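Local coordinates for protein anthranilate synthase component I (PDB 5KCK) that belongs to the anthranilate synthase component 1 family and folds as an alpha-and-beta protein built round large antiparallel sheets, at residues 93-97 with 245-250; 389-394 with 405-411. One frame throughout, in Å; residues are numbered along the deposited sequence.

Contact 1 of 2, residues 93-97 with 245-250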
loop_
_atom_site.group_PDB
_atom_site.type_symbol
_atom_site.label_atom_id
_atom_site.label_comp_id
_atom_site.label_asym_id
_atom_site.label_seq_id
_atom_site.Cartn_x
_atom_site.Cartn_y
_atom_site.Cartn_z
ATOM N N ALA A 93 6.161 26.056 -4.709
ATOM C CA ALA A 93 7.608 25.913 -4.615
ATOM C C ALA A 93 7.987 24.604 -3.939
ATOM O O ALA A 93 7.345 24.180 -2.974
ATOM C CB ALA A 93 8.226 27.073 -3.832
ATOM N N ILE A 94 9.039 23.972 -4.445
ATOM C CA ILE A 94 9.608 22.766 -3.856
ATOM C C ILE A 94 11.104 23.000 -3.714
ATOM O O ILE A 94 11.750 23.477 -4.655
ATOM C CB ILE A 94 9.305 21.521 -4.716
ATOM C CG1 ILE A 94 7.785 21.331 -4.832
ATOM C CG2 ILE A 94 9.986 20.258 -4.154
ATOM C CD1 ILE A 94 7.380 20.222 -5.762
ATOM N N GLY A 95 11.645 22.703 -2.533
ATOM C CA GLY A 95 13.040 23.021 -2.252
ATOM C C GLY A 95 13.330 22.911 -0.770
ATOM O O GLY A 95 12.667 22.164 -0.051
ATOM N N PHE A 96 14.337 23.663 -0.321
ATOM C CA PHE A 96 14.778 23.591 1.067
ATOM C C PHE A 96 15.172 24.966 1.590
ATOM O O PHE A 96 15.461 25.901 0.838
ATOM C CB PHE A 96 15.976 22.647 1.254
ATOM C CG PHE A 96 17.245 23.167 0.666
ATOM C CD1 PHE A 96 17.569 22.898 -0.653
ATOM C CD2 PHE A 96 18.113 23.940 1.418
ATOM C CE1 PHE A 96 18.740 23.381 -1.208
ATOM C CE2 PHE A 96 19.283 24.426 0.865
ATOM C CZ PHE A 96 19.593 24.148 -0.452
ATOM N N VAL A 97 15.223 25.042 2.913
ATOM C CA VAL A 97 15.735 26.186 3.652
ATOM C C VAL A 97 16.869 25.663 4.526
ATOM O O VAL A 97 16.661 24.771 5.360
ATOM C CB VAL A 97 14.631 26.849 4.491
ATOM C CG1 VAL A 97 15.187 27.946 5.356
ATOM C CG2 VAL A 97 13.561 27.408 3.575
ATOM N N TYR A 245 15.660 15.597 -4.921
ATOM C CA TYR A 245 15.677 16.914 -5.556
ATOM C C TYR A 245 16.906 17.024 -6.445
ATOM O O TYR A 245 18.033 16.920 -5.955
ATOM C CB TYR A 245 15.715 18.046 -4.530
ATOM C CG TYR A 245 14.482 18.249 -3.680
ATOM C CD1 TYR A 245 13.342 17.473 -3.850
ATOM C CD2 TYR A 245 14.460 19.249 -2.705
ATOM C CE1 TYR A 245 12.212 17.677 -3.056
ATOM C CE2 TYR A 245 13.343 19.466 -1.914
ATOM C CZ TYR A 245 12.227 18.675 -2.086
ATOM O OH TYR A 245 11.123 18.897 -1.292
ATOM N N ASP A 246 16.698 17.270 -7.735
ATOM C CA ASP A 246 17.806 17.460 -8.668
ATOM C C ASP A 246 17.940 18.950 -8.962
ATOM O O ASP A 246 17.161 19.513 -9.731
ATOM C CB ASP A 246 17.602 16.669 -9.955
ATOM C CG ASP A 246 18.839 16.704 -10.853
ATOM O OD1 ASP A 246 19.815 17.406 -10.505
ATOM O OD2 ASP A 246 18.840 16.037 -11.909
ATOM N N PHE A 247 18.954 19.580 -8.374
ATOM C CA PHE A 247 19.221 20.984 -8.636
ATOM C C PHE A 247 20.228 21.179 -9.760
ATOM O O PHE A 247 20.656 22.309 -10.004
ATOM C CB PHE A 247 19.695 21.684 -7.356
ATOM C CG PHE A 247 18.619 21.829 -6.304
ATOM C CD1 PHE A 247 17.689 22.852 -6.381
ATOM C CD2 PHE A 247 18.539 20.945 -5.240
ATOM C CE1 PHE A 247 16.699 22.991 -5.423
ATOM C CE2 PHE A 247 17.553 21.082 -4.272
ATOM C CZ PHE A 247 16.629 22.106 -4.370
ATOM N N GLY A 248 20.609 20.111 -10.453
ATOM C CA GLY A 248 21.534 20.248 -11.555
ATOM C C GLY A 248 22.957 19.939 -11.153
ATOM O O GLY A 248 23.458 18.847 -11.436
ATOM N N ASP A 249 23.630 20.881 -10.499
ATOM C CA ASP A 249 24.991 20.626 -10.050
ATOM C C ASP A 249 25.044 20.018 -8.652
ATOM O O ASP A 249 26.138 19.717 -8.166
ATOM C CB ASP A 249 25.835 21.910 -10.107
ATOM C CG ASP A 249 25.239 23.044 -9.298
ATOM O OD1 ASP A 249 24.006 23.061 -9.102
ATOM O OD2 ASP A 249 26.010 23.926 -8.864
ATOM N N TYR A 250 23.902 19.827 -7.999
ATOM C CA TYR A 250 23.863 19.047 -6.772
ATOM C C TYR A 250 22.479 18.435 -6.627
ATOM O O TYR A 250 21.508 18.885 -7.242
ATOM C CB TYR A 250 24.241 19.879 -5.534
ATOM C CG TYR A 250 23.235 20.925 -5.110
ATOM C CD1 TYR A 250 23.177 22.158 -5.747
ATOM C CD2 TYR A 250 22.359 20.694 -4.045
ATOM C CE1 TYR A 250 22.263 23.127 -5.353
ATOM C CE2 TYR A 250 21.443 21.665 -3.638
ATOM C CZ TYR A 250 21.400 22.879 -4.301
ATOM O OH TYR A 250 20.497 23.853 -3.932
#

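Contact 2 of 2, residues 389-394 with 405-411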
loop_
_atom_site.group_PDB
_atom_site.type_symbol
_atom_site.label_atom_id
_atom_site.label_comp_id
_atom_site.label_asym_id
_atom_site.label_seq_id
_atom_site.Cartn_x
_atom_site.Cartn_y
_atom_site.Cartn_z
ATOM N N VAL A 389 22.492 22.361 4.342
ATOM C CA VAL A 389 21.190 21.694 4.247
ATOM C C VAL A 389 20.859 20.981 5.553
ATOM O O VAL A 389 19.736 21.076 6.064
ATOM C CB VAL A 389 21.164 20.715 3.060
ATOM C CG1 VAL A 389 19.905 19.835 3.127
ATOM C CG2 VAL A 389 21.231 21.473 1.732
ATOM N N TYR A 390 21.828 20.249 6.105
ATOM C CA TYR A 390 21.608 19.508 7.340
ATOM C C TYR A 390 21.014 20.407 8.417
ATOM O O TYR A 390 21.493 21.522 8.644
ATOM C CB TYR A 390 22.922 18.905 7.844
ATOM C CG TYR A 390 22.811 18.396 9.271
ATOM C CD1 TYR A 390 22.154 17.211 9.546
ATOM C CD2 TYR A 390 23.340 19.110 10.338
ATOM C CE1 TYR A 390 22.039 16.735 10.831
ATOM C CE2 TYR A 390 23.224 18.636 11.641
ATOM C CZ TYR A 390 22.568 17.444 11.874
ATOM O OH TYR A 390 22.425 16.941 13.148
ATOM N N ALA A 391 19.961 19.906 9.072
ATOM C CA ALA A 391 19.267 20.535 10.197
ATOM C C ALA A 391 18.434 21.740 9.782
ATOM O O ALA A 391 18.016 22.523 10.646
ATOM C CB ALA A 391 20.231 20.951 11.316
ATOM N N GLY A 392 18.205 21.932 8.486
ATOM C CA GLY A 392 17.260 22.929 8.020
ATOM C C GLY A 392 15.895 22.309 7.786
ATOM O O GLY A 392 15.473 21.437 8.555
ATOM N N ALA A 393 15.219 22.715 6.709
ATOM C CA ALA A 393 13.842 22.332 6.434
ATOM C C ALA A 393 13.686 22.036 4.950
ATOM O O ALA A 393 14.166 22.799 4.109
ATOM C CB ALA A 393 12.856 23.437 6.853
ATOM N N ILE A 394 12.992 20.938 4.636
ATOM C CA ILE A 394 12.839 20.454 3.270
ATOM C C ILE A 394 11.370 20.145 3.019
ATOM O O ILE A 394 10.722 19.475 3.833
ATOM C CB ILE A 394 13.700 19.199 3.009
ATOM C CG1 ILE A 394 15.176 19.494 3.252
ATOM C CG2 ILE A 394 13.535 18.706 1.587
ATOM C CD1 ILE A 394 16.080 18.303 2.975
ATOM N N LEU A 405 6.854 21.027 5.754
ATOM C CA LEU A 405 8.309 21.048 5.822
ATOM C C LEU A 405 8.813 19.948 6.746
ATOM O O LEU A 405 8.364 19.840 7.892
ATOM C CB LEU A 405 8.807 22.411 6.314
ATOM C CG LEU A 405 8.630 23.597 5.363
ATOM C CD1 LEU A 405 9.126 24.854 6.031
ATOM C CD2 LEU A 405 9.372 23.355 4.048
ATOM N N ALA A 406 9.754 19.148 6.253
ATOM C CA ALA A 406 10.456 18.168 7.071
ATOM C C ALA A 406 11.742 18.756 7.652
ATOM O O ALA A 406 12.378 19.630 7.053
ATOM C CB ALA A 406 10.788 16.923 6.246
ATOM N N ILE A 407 12.126 18.262 8.830
ATOM C CA ILE A 407 13.461 18.536 9.360
ATOM C C ILE A 407 14.500 17.833 8.494
ATOM O O ILE A 407 14.393 16.631 8.229
ATOM C CB ILE A 407 13.575 18.056 10.814
ATOM C CG1 ILE A 407 12.446 18.621 11.685
ATOM C CG2 ILE A 407 14.955 18.414 11.379
ATOM C CD1 ILE A 407 12.440 18.012 13.084
ATOM N N ALA A 408 15.542 18.561 8.084
ATOM C CA ALA A 408 16.548 18.001 7.173
ATOM C C ALA A 408 17.575 17.160 7.946
ATOM O O ALA A 408 18.753 17.492 8.076
ATOM C CB ALA A 408 17.209 19.111 6.367
ATOM N N ILE A 409 17.091 16.047 8.482
ATOM C CA ILE A 409 17.942 14.986 8.995
ATOM C C ILE A 409 17.766 13.783 8.082
ATOM O O ILE A 409 16.862 13.736 7.250
ATOM C CB ILE A 409 17.615 14.609 10.452
ATOM C CG1 ILE A 409 16.172 14.129 10.546
ATOM C CG2 ILE A 409 17.897 15.765 11.412
ATOM C CD1 ILE A 409 15.729 13.832 11.957
ATOM N N ARG A 410 18.633 12.790 8.263
ATOM C CA ARG A 410 18.636 11.599 7.416
ATOM C C ARG A 410 18.611 11.996 5.942
ATOM O O ARG A 410 17.880 11.434 5.122
ATOM C CB ARG A 410 17.469 10.679 7.767
ATOM C CG ARG A 410 17.515 10.145 9.191
ATOM C CD ARG A 410 17.825 8.661 9.188
ATOM N NE ARG A 410 16.880 7.951 8.335
ATOM C CZ ARG A 410 15.680 7.546 8.735
ATOM N NH1 ARG A 410 15.285 7.767 9.984
ATOM N NH2 ARG A 410 14.874 6.919 7.890
ATOM N N THR A 411 19.417 12.992 5.610
ATOM C CA THR A 411 19.428 13.591 4.287
ATOM C C THR A 411 20.847 13.561 3.746
ATOM O O THR A 411 21.792 13.924 4.453
ATOM C CB THR A 411 18.901 15.023 4.351
ATOM O OG1 THR A 411 17.538 14.997 4.797
ATOM C CG2 THR A 411 18.979 15.694 2.991
#

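Contact 1 of 2, residues 93-97 with 245-250
Phe96 turns its edge toward the face of Phe247 in an offset edge-to-face stack, planes at 88° and centroids 5.8 Å apart, where two antiparallel beta sheets pack against each other. Strand 92-97 belongs to one sheet; residues 245-250 run from the end of strand 242-246 round the hairpin turn toward strand 250-254 in the other. With CG of Phe96 set between its backbone N and carbonyl carbon (chi1 70°), the ring swings off the strand toward the turn, bringing CD1 to 3.9 Å from Phe247 CZ. Tyr250 and Phe96 reach toward each other from opposite directions. The Tyr250 hydroxyl lies in the plane of the Phe96 ring, at the edge, and also over the rim of one Phe247 face, while its polar partner is His122 ND1 on strand 121-126. Nearer the second subunit, whose strand pairs with Tyr245 and carries the sheet across the interface, Tyr245 brings its ring edge to the backbone: CE2 is 3.3 Å from Gly95 O. Within the turn, Asp246 makes an Asx turn, Gly248 N giving a 2.8 Å bond to Asp246 OD1 from above the carboxylate plane. Ile94 meets Tyr245 at about a right angle, and its CG2 branch, anti to the backbone N, sits 3.4 Å from Tyr245 CZ.

Contact 2 of 2, residues 389-394 with 405-411
Leu405 and Ala393 open this beta hairpin contact as a diagonal pair across antiparallel strands, Leu405 CD1 resting 4.1 Å from Ala393 CB. At Ala406 the ladder locks. It faces Ile394 as a hydrogen-bonded pair: Ala406 O accepts from Ile394 N at 2.8 Å in the carbonyl plane, and Ala406 N donates to Ile394 O at 2.6 Å, tilted from that carbonyl's plane. Ala406 O also takes a CA-H...O contact from Ala393. Ile407 stands opposite Ala393 in the non-hydrogen-bonded pair that follows, their side chains on the same face of the sheet. The regular pairing then gives way to turns. Ala408 is the centre of an inverse gamma turn, yet both its backbone groups still bond across: its N reaches Gly392 O, and its O accepts from Ala391 N at 2.9 Å in a nearly straight bond (171°). Those two partners end the type II turn 389-392, which lays Val389 O only 3.2 Å from Ala408 CB. That methyl points toward the other segment and takes CG1 and CD1 of Ile394, CD1 at 3.7 Å. Ile409 CG2 touches Tyr390 CE1 loosely. Thr411 closes the run: CG2, anti to its backbone N, meets Ile394 CD1 tip to tip at 3.9 Å, while OG1 bonds Ile409 O and also Tyr243 OH. Buried except toward Ile409 and Arg410, the hairpin has strand 92-97 on one side and strand 259-264 on the other, with Ile252 of strand 250-254 packed against Val389, Ile394 and Thr411.

How the contacts relate
Both contacts are buried, but their chemistry differs. Contact 2 chiefly pairs two neighbouring strands of one sheet, together with the turns next to them, and is mostly a matter of backbone bonds and small side chains; contact 1 joins two sheets through aromatic rings, with no polar bond between its segments. Strands 92-97 and 393-398 are neighbours, and Val97 N lies 2.8 Å from Ala393 O, a probable hydrogen bond. Side chains carry the link further: Phe96 CE2 packs on Val389 CG2, and Tyr245 CE2 lies 3.6 Å from Ile394 CG2. Contact 2 sits near the centre of the chain, whereas contact 1 lies farther out and borders the second subunit.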